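Local coordinates for p-nitrophenyl phosphatase (Pho2) (Archaeoglobus fulgidus, PDB 3QGM), which is probably a metal-dependent phosphatase of the haloacid dehalogenase (HAD) superfamily, binding a divalent cation such as calcium or magnesium, at residues G186-V191 / D217-K222; V207-D212 / I224-V229; N90-T95 / E117-V122. All coordinates share one frame; numbering follows the deposited sequence.

Contact 1. Residues G186-V191 / D217-K222; sequences GKPSEV and DVAAGK
The loop carrying K187 and P188 runs up to segment 217-222 of helix 214-224 with the CA atoms of P188 and A220 just 4.1 Å apart, close enough for ring and helix backbone to touch without long side chains between them. The peptide bond before P188 is cis, and its ring packs on the helix through CB, which lies 3.6 Å from CB of A219 and also reaches the methyl of A220. CB of A220 also lies 4.0 Å from CG of K187.

Beyond CG the lysine chain turns at its third torsion (chi3 -71°), and the bend carries the ammonium past A220 to the acidic group of D217. There NZ of K187 forms a salt bridge of 2.8 Å with OD1 of D217, meeting the oxygen nearly head-on. The second carboxylate oxygen, OD2, accepts from the backbone N of Q213, so both ends of the acid are engaged. On the far side of the loop, S189 N-caps helix 190-200, its OG accepting from V191 N.

The side chain of D217 comes to about 4 Å from the calcium ion, beside D14, and K187 lies next to it; the pair is consistent with the lysine and the second acidic residue of the HAD motifs. The salt bridge thus ties the loop to the helix beside the metal site and, together with the Q213 N-H at OD2, orients the D217 carboxylate.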
ATOM      1  N   GLY A 186       2.214 -16.208  -8.966  1.00 28.58           N
ATOM      2  CA  GLY A 186       2.809 -15.802 -10.246  1.00 28.42           C
ATOM      3  C   GLY A 186       4.328 -15.751 -10.222  1.00 29.17           C
ATOM      4  O   GLY A 186       4.939 -15.825  -9.155  1.00 29.32           O
ATOM      5  N   LYS A 187       4.931 -15.571 -11.390  1.00 29.41           N
ATOM      6  CA  LYS A 187       6.367 -15.364 -11.495  1.00 30.84           C
ATOM      7  C   LYS A 187       6.859 -14.177 -10.665  1.00 31.51           C
ATOM      8  O   LYS A 187       6.253 -13.103 -10.724  1.00 33.11           O
ATOM      9  CB  LYS A 187       6.779 -15.158 -12.957  1.00 31.33           C
ATOM     10  CG  LYS A 187       6.478 -16.405 -13.895  1.00 29.86           C
ATOM     11  CD  LYS A 187       6.781 -16.061 -15.350  1.00 29.81           C
ATOM     12  CE  LYS A 187       5.787 -15.093 -15.953  1.00 27.25           C
ATOM     13  NZ  LYS A 187       6.173 -14.754 -17.346  1.00 25.98           N
ATOM     14  N   PRO A 188       8.007 -14.340  -9.962  1.00 32.54           N
ATOM     15  CA  PRO A 188       8.924 -15.512 -10.058  1.00 32.59           C
ATOM     16  C   PRO A 188       8.659 -16.685  -9.107  1.00 32.80           C
ATOM     17  O   PRO A 188       9.485 -17.619  -9.011  1.00 31.20           O
ATOM     18  CB  PRO A 188      10.294 -14.891  -9.776  1.00 33.44           C
ATOM     19  CG  PRO A 188       9.986 -13.789  -8.796  1.00 33.23           C
ATOM     20  CD  PRO A 188       8.652 -13.206  -9.280  1.00 32.14           C
ATOM     21  N   SER A 189       7.507 -16.681  -8.442  1.00 31.87           N
ATOM     22  CA  SER A 189       7.195 -17.781  -7.558  1.00 32.73           C
ATOM     23  C   SER A 189       7.340 -19.171  -8.214  1.00 33.47           C
ATOM     24  O   SER A 189       7.068 -19.347  -9.409  1.00 33.12           O
ATOM     25  CB  SER A 189       5.816 -17.655  -7.012  1.00 31.63           C
ATOM     26  OG  SER A 189       5.582 -18.711  -6.135  1.00 32.75           O
ATOM     27  N   GLU A 190       7.790 -20.151  -7.422  1.00 33.19           N
ATOM     28  CA  GLU A 190       7.937 -21.533  -7.898  1.00 34.43           C
ATOM     29  C   GLU A 190       6.592 -22.184  -8.059  1.00 33.34           C
ATOM     30  O   GLU A 190       6.455 -23.173  -8.772  1.00 32.74           O
ATOM     31  CB  GLU A 190       8.769 -22.386  -6.908  1.00 35.39           C
ATOM     32  CG  GLU A 190      10.221 -22.007  -6.886  1.00 39.91           C
ATOM     33  CD  GLU A 190      10.626 -21.222  -5.638  1.00 46.56           C
ATOM     34  OE1 GLU A 190       9.876 -20.280  -5.238  1.00 49.42           O
ATOM     35  OE2 GLU A 190      11.709 -21.544  -5.069  1.00 48.56           O
ATOM     36  N   VAL A 191       5.584 -21.641  -7.390  1.00 32.69           N
ATOM     37  CA  VAL A 191       4.244 -22.190  -7.519  1.00 31.93           C
ATOM     38  C   VAL A 191       3.783 -22.288  -8.998  1.00 30.47           C
ATOM     39  O   VAL A 191       3.494 -23.390  -9.462  1.00 29.26           O
ATOM     40  CB  VAL A 191       3.237 -21.434  -6.610  1.00 31.50           C
ATOM     41  CG1 VAL A 191       1.893 -22.019  -6.772  1.00 34.03           C
ATOM     42  CG2 VAL A 191       3.690 -21.535  -5.126  1.00 35.20           C
ATOM     43  N   ASP A 217      11.108 -13.173 -15.296  1.00 29.42           N
ATOM     44  CA  ASP A 217      11.259 -14.384 -16.093  1.00 30.01           C
ATOM     45  C   ASP A 217      12.575 -15.101 -15.806  1.00 30.26           C
ATOM     46  O   ASP A 217      12.578 -16.312 -15.621  1.00 30.04           O
ATOM     47  CB  ASP A 217      11.150 -14.019 -17.558  1.00 28.84           C
ATOM     48  CG  ASP A 217       9.834 -13.340 -17.845  1.00 30.21           C
ATOM     49  OD1 ASP A 217       8.829 -14.068 -17.701  1.00 26.02           O
ATOM     50  OD2 ASP A 217       9.813 -12.091 -18.093  1.00 26.57           O
ATOM     51  N   VAL A 218      13.665 -14.355 -15.760  1.00 30.33           N
ATOM     52  CA  VAL A 218      14.960 -14.978 -15.411  1.00 32.41           C
ATOM     53  C   VAL A 218      14.968 -15.462 -13.975  1.00 32.12           C
ATOM     54  O   VAL A 218      15.435 -16.573 -13.719  1.00 33.20           O
ATOM     55  CB  VAL A 218      16.156 -14.104 -15.725  1.00 32.27           C
ATOM     56  CG1 VAL A 218      17.444 -14.854 -15.376  1.00 34.99           C
ATOM     57  CG2 VAL A 218      16.125 -13.764 -17.195  1.00 31.69           C
ATOM     58  N   ALA A 219      14.378 -14.700 -13.053  1.00 32.21           N
ATOM     59  CA  ALA A 219      14.313 -15.150 -11.643  1.00 32.28           C
ATOM     60  C   ALA A 219      13.510 -16.432 -11.540  1.00 33.04           C
ATOM     61  O   ALA A 219      13.838 -17.344 -10.759  1.00 34.37           O
ATOM     62  CB  ALA A 219      13.689 -14.075 -10.723  1.00 31.24           C
ATOM     63  N   ALA A 220      12.442 -16.497 -12.322  1.00 32.93           N
ATOM     64  CA  ALA A 220      11.555 -17.638 -12.297  1.00 33.84           C
ATOM     65  C   ALA A 220      12.335 -18.915 -12.719  1.00 34.61           C
ATOM     66  O   ALA A 220      12.232 -19.959 -12.069  1.00 35.52           O
ATOM     67  CB  ALA A 220      10.331 -17.385 -13.196  1.00 32.53           C
ATOM     68  N   GLY A 221      13.128 -18.806 -13.777  1.00 35.54           N
ATOM     69  CA  GLY A 221      13.929 -19.910 -14.270  1.00 36.19           C
ATOM     70  C   GLY A 221      15.019 -20.401 -13.305  1.00 37.53           C
ATOM     71  O   GLY A 221      15.216 -21.608 -13.137  1.00 38.28           O
ATOM     72  N   LYS A 222      15.718 -19.481 -12.664  1.00 37.44           N
ATOM     73  CA  LYS A 222      16.741 -19.875 -11.694  1.00 39.37           C
ATOM     74  C   LYS A 222      16.136 -20.678 -10.542  1.00 39.33           C
ATOM     75  O   LYS A 222      16.724 -21.661 -10.079  1.00 39.56           O
ATOM     76  CB  LYS A 222      17.449 -18.653 -11.141  1.00 39.57           C
ATOM     77  CG  LYS A 222      18.114 -17.808 -12.195  1.00 41.16           C
ATOM     78  CD  LYS A 222      19.571 -18.014 -12.228  1.00 44.05           C
ATOM     79  CE  LYS A 222      20.241 -17.157 -13.292  1.00 45.97           C
ATOM     80  NZ  LYS A 222      21.491 -17.867 -13.745  1.00 45.31           N
TER

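Contact 2. Residues V207-D212 / I224-V229; sequences VAVVGD and IGAETV. With CA (calcium ion), chain E.
V209 sits opposite T228 and bonds to E227 and V229 on either side of it, in the parallel pairing of strands 207-211 and 227-229, 28° apart in direction. V209 N donates to E227 O at 2.9 Å, V229 N returns a bond of the same length to V209 O, and a longer bond from G211 N to V229 O (3.2 Å) closes the ladder, so V209 is gripped at both its N and its O.

The side chain of V209 can be followed outward. Its CB is 4.1 Å from E227 O, the acceptor of its own N-H. From there the two methyls part: CG2, anti to the carbonyl carbon, leans back along the strand to CB of A226 at 3.9 Å and more loosely to CD1 of I224, while CG1 takes the other direction and packs against the backbone O of D217 on helix 214-224. On the opposite face V210 and V229 lie side by side and point the same way, CG2 of V210 being 4.0 Å from CB of V229; M262 of helix 259-264 packs on both.

At the start of the pairing a water joins V207 O to E227 N. The connection is a beta-alpha-beta crossover, and G225, with positive phi, ends its helix in a Schellman motif.

Past G211 the strand runs out into D212, whose OD1 binds calcium at 2.3 Å while OD2 accepts from a metal-bound water. D14 and D16 contribute to the same site. The G211 N bond to V229 O probably holds the strand end from which D212 reaches the metal, and the two bonds at OD2, from the metal-bound water and from V235 N, should limit rotation of the carboxylate.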
ATOM      1  N   VAL A 207      14.059 -27.995 -19.834  1.00 39.45           N
ATOM      2  CA  VAL A 207      13.210 -26.857 -20.145  1.00 37.39           C
ATOM      3  C   VAL A 207      14.008 -25.536 -20.113  1.00 36.03           C
ATOM      4  O   VAL A 207      14.972 -25.382 -19.341  1.00 34.68           O
ATOM      5  CB  VAL A 207      11.995 -26.825 -19.188  1.00 37.24           C
ATOM      6  CG1 VAL A 207      11.133 -25.587 -19.443  1.00 38.47           C
ATOM      7  CG2 VAL A 207      11.139 -28.084 -19.325  1.00 36.28           C
ATOM      8  N   ALA A 208      13.650 -24.611 -21.006  1.00 34.30           N
ATOM      9  CA  ALA A 208      14.158 -23.235 -20.923  1.00 33.58           C
ATOM     10  C   ALA A 208      12.998 -22.269 -20.698  1.00 31.92           C
ATOM     11  O   ALA A 208      11.914 -22.468 -21.209  1.00 32.32           O
ATOM     12  CB  ALA A 208      14.980 -22.843 -22.171  1.00 33.81           C
ATOM     13  N   VAL A 209      13.240 -21.232 -19.908  1.00 31.63           N
ATOM     14  CA  VAL A 209      12.225 -20.245 -19.537  1.00 29.70           C
ATOM     15  C   VAL A 209      12.567 -18.967 -20.300  1.00 29.38           C
ATOM     16  O   VAL A 209      13.685 -18.459 -20.195  1.00 29.86           O
ATOM     17  CB  VAL A 209      12.242 -20.064 -18.018  1.00 30.70           C
ATOM     18  CG1 VAL A 209      11.322 -18.842 -17.532  1.00 28.59           C
ATOM     19  CG2 VAL A 209      11.841 -21.374 -17.364  1.00 29.63           C
ATOM     20  N   VAL A 210      11.638 -18.490 -21.119  1.00 28.21           N
ATOM     21  CA  VAL A 210      11.912 -17.379 -22.022  1.00 27.32           C
ATOM     22  C   VAL A 210      11.018 -16.249 -21.606  1.00 27.24           C
ATOM     23  O   VAL A 210       9.821 -16.485 -21.316  1.00 26.25           O
ATOM     24  CB  VAL A 210      11.523 -17.707 -23.478  1.00 27.79           C
ATOM     25  CG1 VAL A 210      11.831 -16.498 -24.396  1.00 26.09           C
ATOM     26  CG2 VAL A 210      12.251 -18.968 -23.994  1.00 28.63           C
ATOM     27  N   GLY A 211      11.576 -15.043 -21.608  1.00 26.87           N
ATOM     28  CA  GLY A 211      10.868 -13.863 -21.216  1.00 26.84           C
ATOM     29  C   GLY A 211      11.604 -12.574 -21.465  1.00 27.42           C
ATOM     30  O   GLY A 211      12.733 -12.561 -21.976  1.00 28.32           O
ATOM     31  N   ASP A 212      10.955 -11.482 -21.093  1.00 27.46           N
ATOM     32  CA  ASP A 212      11.458 -10.146 -21.381  1.00 28.58           C
ATOM     33  C   ASP A 212      11.891  -9.402 -20.146  1.00 28.80           C
ATOM     34  O   ASP A 212      12.385  -8.315 -20.290  1.00 30.61           O
ATOM     35  CB  ASP A 212      10.434  -9.303 -22.183  1.00 28.70           C
ATOM     36  CG  ASP A 212       9.220  -8.881 -21.356  1.00 29.59           C
ATOM     37  OD1 ASP A 212       8.802  -9.622 -20.448  1.00 26.33           O
ATOM     38  OD2 ASP A 212       8.661  -7.808 -21.651  1.00 32.95           O
ATOM     39  N   ILE A 224      13.563 -22.719 -10.413  1.00 38.50           N
ATOM     40  CA  ILE A 224      13.245 -24.132 -10.697  1.00 38.30           C
ATOM     41  C   ILE A 224      14.445 -24.876 -11.330  1.00 38.57           C
ATOM     42  O   ILE A 224      14.355 -26.061 -11.641  1.00 38.38           O
ATOM     43  CB  ILE A 224      11.912 -24.342 -11.530  1.00 38.01           C
ATOM     44  CG1 ILE A 224      11.761 -23.384 -12.697  1.00 38.27           C
ATOM     45  CG2 ILE A 224      10.676 -24.094 -10.672  1.00 36.81           C
ATOM     46  CD1 ILE A 224      12.812 -23.386 -13.619  1.00 40.50           C
ATOM     47  N   GLY A 225      15.580 -24.195 -11.447  1.00 37.26           N
ATOM     48  CA  GLY A 225      16.771 -24.813 -12.005  1.00 38.28           C
ATOM     49  C   GLY A 225      16.670 -25.060 -13.501  1.00 38.05           C
ATOM     50  O   GLY A 225      17.252 -26.001 -13.999  1.00 38.65           O
ATOM     51  N   ALA A 226      15.924 -24.204 -14.212  1.00 36.63           N
ATOM     52  CA  ALA A 226      15.846 -24.263 -15.671  1.00 35.82           C
ATOM     53  C   ALA A 226      16.678 -23.152 -16.286  1.00 35.84           C
ATOM     54  O   ALA A 226      16.699 -22.019 -15.774  1.00 35.66           O
ATOM     55  CB  ALA A 226      14.393 -24.115 -16.117  1.00 34.03           C
ATOM     56  N   GLU A 227      17.275 -23.444 -17.438  1.00 36.42           N
ATOM     57  CA  GLU A 227      18.052 -22.454 -18.183  1.00 37.18           C
ATOM     58  C   GLU A 227      17.130 -21.338 -18.608  1.00 34.99           C
ATOM     59  O   GLU A 227      15.956 -21.571 -18.855  1.00 33.92           O
ATOM     60  CB  GLU A 227      18.695 -23.062 -19.442  1.00 37.77           C
ATOM     61  CG  GLU A 227      19.778 -24.081 -19.165  1.00 44.35           C
ATOM     62  CD  GLU A 227      20.570 -24.405 -20.426  1.00 48.26           C
ATOM     63  OE1 GLU A 227      20.186 -25.353 -21.122  1.00 52.09           O
ATOM     64  OE2 GLU A 227      21.531 -23.673 -20.742  1.00 53.82           O
ATOM     65  N   THR A 228      17.685 -20.143 -18.707  1.00 33.98           N
ATOM     66  CA  THR A 228      16.914 -18.944 -18.906  1.00 33.48           C
ATOM     67  C   THR A 228      17.392 -18.235 -20.171  1.00 33.09           C
ATOM     68  O   THR A 228      18.613 -18.188 -20.489  1.00 31.78           O
ATOM     69  CB  THR A 228      17.086 -17.969 -17.705  1.00 33.42           C
ATOM     70  OG1 THR A 228      18.489 -17.746 -17.498  1.00 33.51           O
ATOM     71  CG2 THR A 228      16.440 -18.544 -16.417  1.00 34.83           C
ATOM     72  N   VAL A 229      16.406 -17.695 -20.883  1.00 33.04           N
ATOM     73  CA  VAL A 229      16.612 -16.949 -22.130  1.00 33.47           C
ATOM     74  C   VAL A 229      15.901 -15.605 -22.022  1.00 32.71           C
ATOM     75  O   VAL A 229      14.694 -15.542 -21.788  1.00 31.47           O
ATOM     76  CB  VAL A 229      16.007 -17.655 -23.372  1.00 33.49           C
ATOM     77  CG1 VAL A 229      16.164 -16.755 -24.571  1.00 33.73           C
ATOM     78  CG2 VAL A 229      16.669 -19.061 -23.646  1.00 36.05           C
TER
HETATM   79 CA    CA E 503       6.665 -10.239 -19.982  1.00 26.99          CA
HETATM   80  O   HOH W   1      17.382 -26.305 -18.434  1.00 42.60           O
HETATM   81  O   HOH W   2       6.557  -7.803 -20.093  1.00 26.34           O
HETATM   82  O   HOH W   3       4.614  -9.874 -18.902  1.00 23.87           O
HETATM   83  O   HOH W   4       7.376 -10.769 -18.040  1.00 23.98           O

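Contact 3. Residues N90-T95 / E117-V122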
ATOM      1  N   ASN A  90     -13.983 -26.690  -2.984  1.00 32.23           N
ATOM      2  CA  ASN A  90     -15.100 -25.798  -2.681  1.00 31.97           C
ATOM      3  C   ASN A  90     -14.803 -24.826  -1.575  1.00 31.36           C
ATOM      4  O   ASN A  90     -15.707 -24.436  -0.862  1.00 32.42           O
ATOM      5  CB  ASN A  90     -16.368 -26.588  -2.336  1.00 33.00           C
ATOM      6  CG  ASN A  90     -16.581 -27.760  -3.263  1.00 35.46           C
ATOM      7  OD1 ASN A  90     -16.710 -28.895  -2.804  1.00 41.63           O
ATOM      8  ND2 ASN A  90     -16.604 -27.502  -4.585  1.00 33.87           N
ATOM      9  N   ALA A  91     -13.564 -24.403  -1.435  1.00 29.94           N
ATOM     10  CA  ALA A  91     -13.242 -23.408  -0.400  1.00 30.54           C
ATOM     11  C   ALA A  91     -14.035 -22.110  -0.619  1.00 29.41           C
ATOM     12  O   ALA A  91     -14.359 -21.757  -1.765  1.00 29.89           O
ATOM     13  CB  ALA A  91     -11.735 -23.130  -0.344  1.00 29.11           C
ATOM     14  N   LYS A  92     -14.361 -21.450   0.487  1.00 29.28           N
ATOM     15  CA  LYS A  92     -15.047 -20.159   0.489  1.00 30.31           C
ATOM     16  C   LYS A  92     -13.954 -19.073   0.408  1.00 29.09           C
ATOM     17  O   LYS A  92     -13.040 -19.025   1.236  1.00 29.89           O
ATOM     18  CB  LYS A  92     -15.877 -19.952   1.771  1.00 31.22           C
ATOM     19  CG  LYS A  92     -17.058 -20.906   2.014  1.00 33.82           C
ATOM     20  CD  LYS A  92     -17.754 -20.465   3.353  1.00 37.72           C
ATOM     21  CE  LYS A  92     -18.844 -21.394   3.790  1.00 40.67           C
ATOM     22  NZ  LYS A  92     -18.384 -22.771   3.556  1.00 44.10           N
ATOM     23  N   VAL A  93     -14.048 -18.244  -0.617  1.00 27.42           N
ATOM     24  CA  VAL A  93     -13.055 -17.265  -0.957  1.00 26.64           C
ATOM     25  C   VAL A  93     -13.662 -15.857  -1.059  1.00 26.83           C
ATOM     26  O   VAL A  93     -14.826 -15.680  -1.475  1.00 27.38           O
ATOM     27  CB  VAL A  93     -12.332 -17.629  -2.297  1.00 26.99           C
ATOM     28  CG1 VAL A  93     -11.778 -19.037  -2.262  1.00 27.12           C
ATOM     29  CG2 VAL A  93     -13.257 -17.491  -3.509  1.00 27.34           C
ATOM     30  N   PHE A  94     -12.859 -14.873  -0.657  1.00 25.90           N
ATOM     31  CA  PHE A  94     -13.108 -13.449  -0.890  1.00 25.13           C
ATOM     32  C   PHE A  94     -11.907 -12.933  -1.673  1.00 24.52           C
ATOM     33  O   PHE A  94     -10.742 -13.239  -1.343  1.00 24.22           O
ATOM     34  CB  PHE A  94     -13.283 -12.694   0.415  1.00 26.56           C
ATOM     35  CG  PHE A  94     -13.246 -11.202   0.244  1.00 27.18           C
ATOM     36  CD1 PHE A  94     -14.366 -10.518  -0.160  1.00 30.92           C
ATOM     37  CD2 PHE A  94     -12.072 -10.514   0.401  1.00 25.97           C
ATOM     38  CE1 PHE A  94     -14.333  -9.160  -0.348  1.00 30.47           C
ATOM     39  CE2 PHE A  94     -12.012  -9.160   0.192  1.00 29.08           C
ATOM     40  CZ  PHE A  94     -13.162  -8.475  -0.192  1.00 30.10           C
ATOM     41  N   THR A  95     -12.193 -12.227  -2.751  1.00 24.64           N
ATOM     42  CA  THR A  95     -11.164 -11.665  -3.614  1.00 25.21           C
ATOM     43  C   THR A  95     -11.280 -10.141  -3.812  1.00 24.89           C
ATOM     44  O   THR A  95     -12.382  -9.593  -3.796  1.00 25.75           O
ATOM     45  CB  THR A  95     -11.153 -12.354  -4.954  1.00 24.06           C
ATOM     46  OG1 THR A  95     -10.034 -11.896  -5.687  1.00 22.96           O
ATOM     47  CG2 THR A  95     -12.495 -12.048  -5.743  1.00 24.12           C
ATOM     48  N   GLU A 117     -16.802 -14.218   5.885  1.00 37.14           N
ATOM     49  CA  GLU A 117     -17.113 -15.650   5.831  1.00 37.46           C
ATOM     50  C   GLU A 117     -15.988 -16.418   5.170  1.00 35.75           C
ATOM     51  O   GLU A 117     -15.934 -17.624   5.288  1.00 35.16           O
ATOM     52  CB  GLU A 117     -18.394 -15.891   5.007  1.00 38.50           C
ATOM     53  CG  GLU A 117     -19.673 -15.301   5.631  1.00 43.40           C
ATOM     54  CD  GLU A 117     -20.848 -15.119   4.632  1.00 48.64           C
ATOM     55  OE1 GLU A 117     -20.662 -15.117   3.374  1.00 51.30           O
ATOM     56  OE2 GLU A 117     -21.981 -14.946   5.135  1.00 53.86           O
ATOM     57  N   ALA A 118     -15.101 -15.716   4.458  1.00 33.54           N
ATOM     58  CA  ALA A 118     -14.064 -16.375   3.666  1.00 32.90           C
ATOM     59  C   ALA A 118     -13.120 -17.230   4.488  1.00 32.41           C
ATOM     60  O   ALA A 118     -12.748 -16.833   5.582  1.00 34.36           O
ATOM     61  CB  ALA A 118     -13.244 -15.318   2.902  1.00 31.28           C
ATOM     62  N   GLU A 119     -12.707 -18.373   3.943  1.00 31.41           N
ATOM     63  CA  GLU A 119     -11.536 -19.095   4.427  1.00 32.50           C
ATOM     64  C   GLU A 119     -10.251 -18.659   3.710  1.00 30.37           C
ATOM     65  O   GLU A 119      -9.169 -18.894   4.213  1.00 30.62           O
ATOM     66  CB  GLU A 119     -11.668 -20.601   4.216  1.00 33.25           C
ATOM     67  CG  GLU A 119     -13.086 -21.140   4.258  1.00 39.05           C
ATOM     68  CD  GLU A 119     -13.148 -22.539   3.646  1.00 42.59           C
ATOM     69  OE1 GLU A 119     -12.180 -23.301   3.920  1.00 49.38           O
ATOM     70  OE2 GLU A 119     -14.107 -22.845   2.891  1.00 38.27           O
ATOM     71  N   TYR A 120     -10.373 -18.086   2.511  1.00 29.36           N
ATOM     72  CA  TYR A 120      -9.217 -17.602   1.767  1.00 27.37           C
ATOM     73  C   TYR A 120      -9.424 -16.150   1.360  1.00 26.55           C
ATOM     74  O   TYR A 120     -10.516 -15.769   0.882  1.00 26.27           O
ATOM     75  CB  TYR A 120      -8.987 -18.420   0.494  1.00 27.75           C
ATOM     76  CG  TYR A 120      -8.376 -19.810   0.670  1.00 28.35           C
ATOM     77  CD1 TYR A 120      -9.130 -20.869   1.174  1.00 28.99           C
ATOM     78  CD2 TYR A 120      -7.026 -20.055   0.334  1.00 32.04           C
ATOM     79  CE1 TYR A 120      -8.551 -22.143   1.354  1.00 30.07           C
ATOM     80  CE2 TYR A 120      -6.445 -21.326   0.521  1.00 32.15           C
ATOM     81  CZ  TYR A 120      -7.229 -22.354   1.016  1.00 32.31           C
ATOM     82  OH  TYR A 120      -6.684 -23.588   1.149  1.00 30.93           O
ATOM     83  N   LEU A 121      -8.356 -15.368   1.519  1.00 25.01           N
ATOM     84  CA  LEU A 121      -8.238 -14.072   0.920  1.00 24.92           C
ATOM     85  C   LEU A 121      -7.406 -14.210  -0.349  1.00 24.27           C
ATOM     86  O   LEU A 121      -6.280 -14.669  -0.297  1.00 26.39           O
ATOM     87  CB  LEU A 121      -7.569 -13.082   1.932  1.00 25.91           C
ATOM     88  CG  LEU A 121      -7.105 -11.714   1.406  1.00 25.83           C
ATOM     89  CD1 LEU A 121      -8.297 -10.928   0.772  1.00 24.03           C
ATOM     90  CD2 LEU A 121      -6.326 -10.893   2.567  1.00 22.05           C
ATOM     91  N   VAL A 122      -7.962 -13.789  -1.480  1.00 24.13           N
ATOM     92  CA  VAL A 122      -7.336 -13.881  -2.782  1.00 24.67           C
ATOM     93  C   VAL A 122      -7.128 -12.463  -3.334  1.00 24.35           C
ATOM     94  O   VAL A 122      -8.068 -11.727  -3.582  1.00 23.35           O
ATOM     95  CB  VAL A 122      -8.196 -14.744  -3.740  1.00 25.46           C
ATOM     96  CG1 VAL A 122      -7.503 -14.973  -5.061  1.00 22.91           C
ATOM     97  CG2 VAL A 122      -8.510 -16.083  -3.066  1.00 23.88           C
TER
HETATM   98  O   HOH W   5     -15.600 -24.719   2.159  1.00 44.44           O
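F94 and L121 lie side by side on one face of a parallel strand pair, pointing the same way, with CD1 of L121 at the edge of the phenyl ring, in its plane and 3.8 Å from CD2 of F94. CG of F94 is anti to the backbone N (chi1 168°), which sets the ring alongside L121. Nearer the backbone, CB of F94 meets CB of A118 at 3.6 Å. The other face holds V93, T95, Y120 and V122. Here V93 and Y120 cross at a slant, CG1 of the valine against CB of the tyrosine, while the methyl of A91 approaches the Y120 ring obliquely near CE1.

E119 crosses K92 and turns its carboxylate back to the backbone: K92 N donates to OE2 of E119 at 2.8 Å, coming from above the carboxylate plane. A water links OE2 to N90 O, and OE1 is held by a salt bridge to K88. K92 O in turn takes two donors, Y120 N in the carbonyl plane and E119 N well above it. Further along, F94 N gives a nearly straight bond to Y120 O (174° at the hydrogen), and F94 O accepts from V122 N. At the far end OG1 of T95 donates to V122 O from above that carbonyl's plane.

Strand 92-95 also bonds to strand 111-112, and strand 120-123 to strand 146-149, so the pair is interior to a parallel sheet. Helices 76-87 and 99-107 pack on the side of V93, Y120, T95 and V122; helix 131-143 lies against F94 and L121.

How the contacts relate
Contacts 1 and 2 are buried neighbours, their centres about 9 Å apart, and meet at one beta-alpha-beta unit: helix 214-224, which carries the helical side of contact 1, connects the two strands of contact 2, while loop 186-191 lies outside the unit. Their segments alternate along the chain, and both converge on the calcium site, contact 1 through a charged pair beside the metal site and contact 2 through a direct ligand. Contact 3 is also largely buried but has exposed residues at its loop end; it belongs to the other parallel sheet, about 33 Å from contact 2 between centres. Contacts 2 and 3 both pair parallel strands, yet charge serves metal binding in one and backbone anchoring in the other.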